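Local coordinates for hypothetical protein HI0074 (Haemophilus influenzae, PDB 1JOG) that probably acts as the RNase toxin of a type VII toxin-antitoxin system and is neutralised by its cognate antitoxin MntA, at residues Arg28-Phe31 with Asp32-Ser36; Glu131-Phe134 with Leu135-Leu139. All blocks are in the same frame, centred on the assembly; numbering follows the deposited sequence.

Interaction 1 of 2, residues Arg28-Phe31 with Asp32-Ser36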
ATOM      1  N   ARG A  28      10.576   3.137 -22.034  1.00 33.35           N
ATOM      2  CA  ARG A  28      11.812   3.686 -21.561  1.00 36.94           C
ATOM      3  C   ARG A  28      12.112   5.129 -21.972  1.00 44.27           C
ATOM      4  O   ARG A  28      12.570   5.960 -21.172  1.00 48.94           O
ATOM      5  CB  ARG A  28      12.868   2.712 -21.981  1.00 38.91           C
ATOM      6  CG  ARG A  28      12.643   1.445 -21.182  1.00 69.32           C
ATOM      7  CD  ARG A  28      13.801   1.166 -20.215  1.00 83.06           C
ATOM      8  NE  ARG A  28      14.866   0.409 -20.892  1.00 85.09           N
ATOM      9  CZ  ARG A  28      16.064   0.124 -20.377  1.00 86.13           C
ATOM     10  NH1 ARG A  28      16.385   0.538 -19.133  1.00 83.91           N
ATOM     11  NH2 ARG A  28      16.951  -0.575 -21.111  1.00 79.58           N
ATOM     12  N   ASN A  29      11.844   5.424 -23.233  1.00 27.94           N
ATOM     13  CA  ASN A  29      12.036   6.760 -23.756  1.00 30.42           C
ATOM     14  C   ASN A  29      11.208   7.772 -23.009  1.00 32.79           C
ATOM     15  O   ASN A  29      11.639   8.890 -22.801  1.00 44.19           O
ATOM     16  CB  ASN A  29      11.609   6.815 -25.228  1.00 30.89           C
ATOM     17  CG  ASN A  29      12.752   6.596 -26.157  1.00 71.24           C
ATOM     18  OD1 ASN A  29      13.807   7.234 -26.013  1.00 66.30           O
ATOM     19  ND2 ASN A  29      12.561   5.712 -27.136  1.00 65.72           N
ATOM     20  N   TRP A  30       9.998   7.385 -22.624  1.00 40.07           N
ATOM     21  CA  TRP A  30       9.129   8.329 -21.933  1.00 24.94           C
ATOM     22  C   TRP A  30       9.504   8.396 -20.496  1.00 32.90           C
ATOM     23  O   TRP A  30       9.689   9.510 -19.991  1.00 42.30           O
ATOM     24  CB  TRP A  30       7.679   7.922 -22.034  1.00 46.38           C
ATOM     25  CG  TRP A  30       6.845   8.856 -21.279  1.00 44.89           C
ATOM     26  CD1 TRP A  30       6.413  10.069 -21.694  1.00 33.91           C
ATOM     27  CD2 TRP A  30       6.362   8.689 -19.950  1.00 42.93           C
ATOM     28  NE1 TRP A  30       5.701  10.674 -20.714  1.00 35.48           N
ATOM     29  CE2 TRP A  30       5.639   9.846 -19.625  1.00 44.25           C
ATOM     30  CE3 TRP A  30       6.458   7.669 -19.012  1.00 22.54           C
ATOM     31  CZ2 TRP A  30       5.002  10.021 -18.384  1.00 27.34           C
ATOM     32  CZ3 TRP A  30       5.836   7.824 -17.794  1.00 33.68           C
ATOM     33  CH2 TRP A  30       5.106   9.006 -17.485  1.00 34.76           C
ATOM     34  N   PHE A  31       9.615   7.216 -19.847  1.00 21.86           N
ATOM     35  CA  PHE A  31      10.007   7.070 -18.429  1.00 36.50           C
ATOM     36  C   PHE A  31      11.449   7.585 -18.118  1.00 38.39           C
ATOM     37  O   PHE A  31      11.676   8.140 -17.058  1.00 36.04           O
ATOM     38  CB  PHE A  31       9.910   5.603 -17.997  1.00 26.28           C
ATOM     39  CG  PHE A  31      10.117   5.383 -16.511  1.00 42.06           C
ATOM     40  CD1 PHE A  31       9.067   5.512 -15.613  1.00 23.96           C
ATOM     41  CD2 PHE A  31      11.333   4.951 -16.036  1.00 20.97           C
ATOM     42  CE1 PHE A  31       9.219   5.230 -14.320  1.00 24.41           C
ATOM     43  CE2 PHE A  31      11.513   4.662 -14.723  1.00 26.01           C
ATOM     44  CZ  PHE A  31      10.465   4.787 -13.846  1.00 26.92           C
ATOM     45  N   ASP A  32      12.413   7.453 -19.031  1.00 32.23           N
ATOM     46  CA  ASP A  32      13.783   7.958 -18.725  1.00 57.18           C
ATOM     47  C   ASP A  32      13.897   9.512 -18.619  1.00 44.73           C
ATOM     48  O   ASP A  32      14.812  10.054 -17.998  1.00 41.36           O
ATOM     49  CB  ASP A  32      14.769   7.467 -19.790  1.00 59.75           C
ATOM     50  CG  ASP A  32      14.992   5.978 -19.737  1.00 74.81           C
ATOM     51  OD1 ASP A  32      15.541   5.445 -20.730  1.00 76.83           O
ATOM     52  OD2 ASP A  32      14.641   5.347 -18.713  1.00 58.57           O
HETATM   53  N   MSE A  33      12.959  10.197 -19.258  1.00 43.29           N
HETATM   54  CA  MSE A  33      12.850  11.647 -19.331  1.00 46.35           C
HETATM   55  C   MSE A  33      12.251  12.309 -18.089  1.00 49.50           C
HETATM   56  O   MSE A  33      12.563  13.449 -17.767  1.00 46.12           O
HETATM   57  CB  MSE A  33      11.933  12.014 -20.548  1.00 35.06           C
HETATM   58  CG  MSE A  33      12.516  11.837 -21.949  1.00 63.06           C
HETATM   59 SE   MSE A  33      11.271  12.376 -23.319  1.00 51.74          SE
HETATM   60  CE  MSE A  33      10.792  14.056 -22.607  1.00 41.35           C
ATOM     61  N   GLN A  34      11.329  11.598 -17.448  1.00 54.92           N
ATOM     62  CA  GLN A  34      10.582  12.102 -16.305  1.00 44.13           C
ATOM     63  C   GLN A  34      11.419  12.506 -15.124  1.00 30.93           C
ATOM     64  O   GLN A  34      12.517  12.007 -14.936  1.00 32.19           O
ATOM     65  CB  GLN A  34       9.586  11.066 -15.815  1.00 38.38           C
ATOM     66  CG  GLN A  34       8.723  10.491 -16.899  1.00 37.17           C
ATOM     67  CD  GLN A  34       8.113  11.543 -17.789  1.00 44.63           C
ATOM     68  OE1 GLN A  34       7.512  12.517 -17.330  1.00 54.53           O
ATOM     69  NE2 GLN A  34       8.244  11.341 -19.082  1.00 52.30           N
ATOM     70  N   PRO A  35      10.932  13.448 -14.324  1.00 42.04           N
ATOM     71  CA  PRO A  35      11.838  13.720 -13.220  1.00 38.35           C
ATOM     72  C   PRO A  35      11.944  12.532 -12.221  1.00 49.71           C
ATOM     73  O   PRO A  35      11.099  11.645 -12.128  1.00 51.64           O
ATOM     74  CB  PRO A  35      11.264  15.001 -12.619  1.00 38.77           C
ATOM     75  CG  PRO A  35       9.901  15.106 -13.183  1.00 58.13           C
ATOM     76  CD  PRO A  35      10.015  14.573 -14.548  1.00 26.55           C
ATOM     77  N   SER A  36      13.054  12.512 -11.524  1.00 43.46           N
ATOM     78  CA  SER A  36      13.369  11.504 -10.517  1.00 39.49           C
ATOM     79  C   SER A  36      12.189  11.125  -9.623  1.00 36.07           C
ATOM     80  O   SER A  36      11.934   9.951  -9.434  1.00 31.72           O
ATOM     81  CB  SER A  36      14.480  12.044  -9.618  1.00 42.70           C
ATOM     82  OG  SER A  36      15.218  11.017  -9.043  1.00 58.17           O
TER
HETATM   83  O   HOH W   1      15.453   6.463 -23.447  1.00 54.67           O

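Interaction 2 of 2, residues Glu131-Phe134 with Leu135-Leu139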
ATOM      1  N   GLU A 131       0.364 -14.957 -14.188  1.00 30.05           N
ATOM      2  CA  GLU A 131      -0.430 -15.787 -13.254  1.00 36.55           C
ATOM      3  C   GLU A 131      -1.772 -15.239 -12.872  1.00 29.13           C
ATOM      4  O   GLU A 131      -2.781 -15.947 -12.851  1.00 45.91           O
ATOM      5  CB  GLU A 131       0.343 -16.049 -11.933  1.00 28.20           C
ATOM      6  CG  GLU A 131       1.563 -16.955 -12.066  1.00 67.46           C
ATOM      7  CD  GLU A 131       1.261 -18.244 -12.828  1.00 54.69           C
ATOM      8  OE1 GLU A 131       1.883 -18.495 -13.892  1.00 47.02           O
ATOM      9  OE2 GLU A 131       0.387 -18.985 -12.372  1.00 41.21           O
ATOM     10  N   SER A 132      -1.758 -13.967 -12.505  1.00 32.89           N
ATOM     11  CA  SER A 132      -2.953 -13.266 -12.070  1.00 35.88           C
ATOM     12  C   SER A 132      -3.924 -13.266 -13.238  1.00 30.97           C
ATOM     13  O   SER A 132      -5.115 -13.436 -13.057  1.00 35.56           O
ATOM     14  CB  SER A 132      -2.602 -11.833 -11.580  1.00 22.17           C
ATOM     15  OG  SER A 132      -2.136 -10.969 -12.603  1.00 35.07           O
ATOM     16  N   SER A 133      -3.421 -13.026 -14.445  1.00 31.60           N
ATOM     17  CA  SER A 133      -4.295 -13.093 -15.614  1.00 43.42           C
ATOM     18  C   SER A 133      -4.800 -14.522 -15.840  1.00 52.13           C
ATOM     19  O   SER A 133      -5.850 -14.690 -16.407  1.00 34.83           O
ATOM     20  CB  SER A 133      -3.543 -12.741 -16.852  1.00 30.24           C
ATOM     21  OG  SER A 133      -4.342 -12.771 -18.011  1.00 30.06           O
ATOM     22  N   PHE A 134      -4.074 -15.568 -15.448  1.00 43.45           N
ATOM     23  CA  PHE A 134      -4.667 -16.867 -15.732  1.00 59.56           C
ATOM     24  C   PHE A 134      -5.847 -17.037 -14.821  1.00 41.34           C
ATOM     25  O   PHE A 134      -6.875 -17.459 -15.257  1.00 33.29           O
ATOM     26  CB  PHE A 134      -3.705 -18.041 -15.526  1.00 50.92           C
ATOM     27  CG  PHE A 134      -2.953 -18.469 -16.787  1.00 84.48           C
ATOM     28  CD1 PHE A 134      -1.737 -17.842 -17.156  1.00 81.25           C
ATOM     29  CD2 PHE A 134      -3.391 -19.581 -17.546  1.00 87.71           C
ATOM     30  CE1 PHE A 134      -0.961 -18.319 -18.238  1.00 78.51           C
ATOM     31  CE2 PHE A 134      -2.610 -20.056 -18.642  1.00 83.96           C
ATOM     32  CZ  PHE A 134      -1.395 -19.421 -18.977  1.00 78.87           C
ATOM     33  N   LEU A 135      -5.674 -16.702 -13.550  1.00 36.35           N
ATOM     34  CA  LEU A 135      -6.726 -16.815 -12.569  1.00 44.49           C
ATOM     35  C   LEU A 135      -7.977 -16.125 -13.051  1.00 49.74           C
ATOM     36  O   LEU A 135      -9.068 -16.674 -13.015  1.00 49.71           O
ATOM     37  CB  LEU A 135      -6.289 -16.142 -11.273  1.00 34.73           C
ATOM     38  CG  LEU A 135      -7.430 -15.763 -10.341  1.00 29.31           C
ATOM     39  CD1 LEU A 135      -7.990 -17.153  -9.723  1.00 30.19           C
ATOM     40  CD2 LEU A 135      -6.945 -14.943  -9.188  1.00 25.03           C
ATOM     41  N   LEU A 136      -7.819 -14.888 -13.478  1.00 41.59           N
ATOM     42  CA  LEU A 136      -8.947 -14.112 -13.954  1.00 42.61           C
ATOM     43  C   LEU A 136      -9.605 -14.831 -15.117  1.00 51.27           C
ATOM     44  O   LEU A 136     -10.784 -14.661 -15.331  1.00 46.30           O
ATOM     45  CB  LEU A 136      -8.454 -12.766 -14.404  1.00 32.81           C
ATOM     46  CG  LEU A 136      -9.248 -11.491 -14.322  1.00 51.19           C
ATOM     47  CD1 LEU A 136      -8.276 -10.391 -14.753  1.00 52.17           C
ATOM     48  CD2 LEU A 136     -10.470 -11.521 -15.214  1.00 44.54           C
ATOM     49  N   GLU A 137      -8.834 -15.605 -15.888  1.00 58.66           N
ATOM     50  CA  GLU A 137      -9.364 -16.378 -17.023  1.00 54.49           C
ATOM     51  C   GLU A 137     -10.326 -17.475 -16.509  1.00 63.27           C
ATOM     52  O   GLU A 137     -11.489 -17.578 -16.930  1.00 45.96           O
ATOM     53  CB  GLU A 137      -8.215 -17.028 -17.789  1.00 69.81           C
ATOM     54  CG  GLU A 137      -7.927 -16.352 -19.087  1.00 76.17           C
ATOM     55  CD  GLU A 137      -8.335 -14.876 -19.055  1.00 85.49           C
ATOM     56  OE1 GLU A 137      -7.553 -13.989 -18.577  1.00 81.43           O
ATOM     57  OE2 GLU A 137      -9.474 -14.622 -19.510  1.00 82.50           O
ATOM     58  N   GLN A 138      -9.829 -18.311 -15.604  1.00 52.09           N
ATOM     59  CA  GLN A 138     -10.669 -19.332 -15.039  1.00 58.74           C
ATOM     60  C   GLN A 138     -11.915 -18.730 -14.392  1.00 55.28           C
ATOM     61  O   GLN A 138     -13.010 -19.241 -14.586  1.00 54.63           O
ATOM     62  CB  GLN A 138      -9.896 -20.152 -14.024  1.00 55.13           C
ATOM     63  CG  GLN A 138      -8.678 -20.828 -14.617  1.00 67.24           C
ATOM     64  CD  GLN A 138      -9.056 -21.828 -15.689  1.00 74.75           C
ATOM     65  OE1 GLN A 138      -8.875 -21.571 -16.879  1.00 72.52           O
ATOM     66  NE2 GLN A 138      -9.597 -22.972 -15.271  1.00 59.61           N
ATOM     67  N   LEU A 139     -11.768 -17.648 -13.632  1.00 60.50           N
ATOM     68  CA  LEU A 139     -12.930 -17.057 -12.972  1.00 52.07           C
ATOM     69  C   LEU A 139     -13.891 -16.474 -13.944  1.00 53.02           C
ATOM     70  O   LEU A 139     -15.066 -16.339 -13.615  1.00 60.82           O
ATOM     71  CB  LEU A 139     -12.531 -15.958 -12.011  1.00 43.23           C
ATOM     72  CG  LEU A 139     -11.618 -16.371 -10.888  1.00 42.54           C
ATOM     73  CD1 LEU A 139     -10.974 -15.126 -10.238  1.00 41.10           C
ATOM     74  CD2 LEU A 139     -12.399 -17.178  -9.909  1.00 36.36           C
TER

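Interaction 1 of 2, residues Arg28-Phe31 with Asp32-Ser36
W30 and Q34 meet where the short helix 28-31 runs out into the loop leading to helix 36-68, a worked example of a side-chain amide folding back to bond a carbonyl at the end of a helical turn. Q34 NE2 donates to W30 O at 2.5 Å, short and nearly straight (N-H...O 169°). The donor stands above the carbonyl plane, while the acceptor lies almost in the plane of the amide. With CG beside its own backbone N, a single bend at chi2 (-48°) folds the glutamine back and lays its amide over one face of the indole, the planes 21° apart. NE2 approaches W30 CE2 to 3.1 Å, and the Q34 CG makes a CH-pi contact over the six-membered ring. W30 O receives a second, weak bond from M33 N at 3.4 Å, whereas F31 O has weak donors in Q34 N, at 3.5 Å, and Q39 NE2. R28 O faces D32 N, but crowding around this oxygen makes the geometry of that bond doubtful. Beyond the pair, W30 N donates to D27 OD1, the indole packs on L42 of helix 36-68, and V38 of the second subunit also packs against it, placing this turn at the dimer contact. One water donates both to N29 OD1 at 3.1 Å and to D32 OD1 at 2.9 Å.

Interaction 2 of 2, residues Glu131-Phe134 with Leu135-Leu139
The first torsion of S133, chi1 -179°, swings OG away from its own backbone N and beside the carbonyl carbon, while the chain of E137 doubles back at chi2 (27°); together they bring the two polar groups alongside each other one turn apart on helix 125-140. S133 OG and E137 OE1 come no closer than 3.5 Å, at best a weak hydrogen bond. Beneath these side chains runs the regular i to i+4 bonding of an alpha helix, in which L135 N donates to E131 O and L136 N to S132 O. The next bond, from E137 N to S133 O at 3.2 Å, is more bent, with its donor above the carbonyl plane. The same S133 O has E137 OE1 only 2.8 Å away, one acceptor facing another. The helix has distinct faces. L135 packs on S57 and M61 of helix 36-68 and on W99 of helix 96-106, and L136 meets D12 and F15 of helix 8-26, whereas F134 is exposed. The one hydroxyl proton of S132 is shared between, or goes to one of, the carbonyl oxygens of F128 and L129, and Q138 NE2 is satisfied by G91 O. For the carboxylate of E137 the stronger partner is R140, which forms a salt bridge with OE2 while OE1 lies against the carbonyl oxygen of S133. That positive charge probably helps offset the close approach of the two acceptors.

Overall arrangement
Followed from the N terminus, the chain runs through helix 8-26 and then reaches interaction 1, which shapes the tight connection into the long helix 36-68. Helices 80-89, 96-106 and 115-123 come next, and interaction 2 lies within the final helix, 125-140. The two contacts are in series, neither nested nor crossed, and each joins residues a turn or so apart within one continuous stretch, so neither closes a long loop. The centres of interaction 1 and interaction 2 are about 31 Å apart, and the two do not touch. Interaction 1 marks an outer end of the helical bundle beside the second subunit; interaction 2 sits nearer the middle, on a helix packed against 8-26, 36-68 and 96-106. Helices 8-26 and 36-68 therefore connect the two regions.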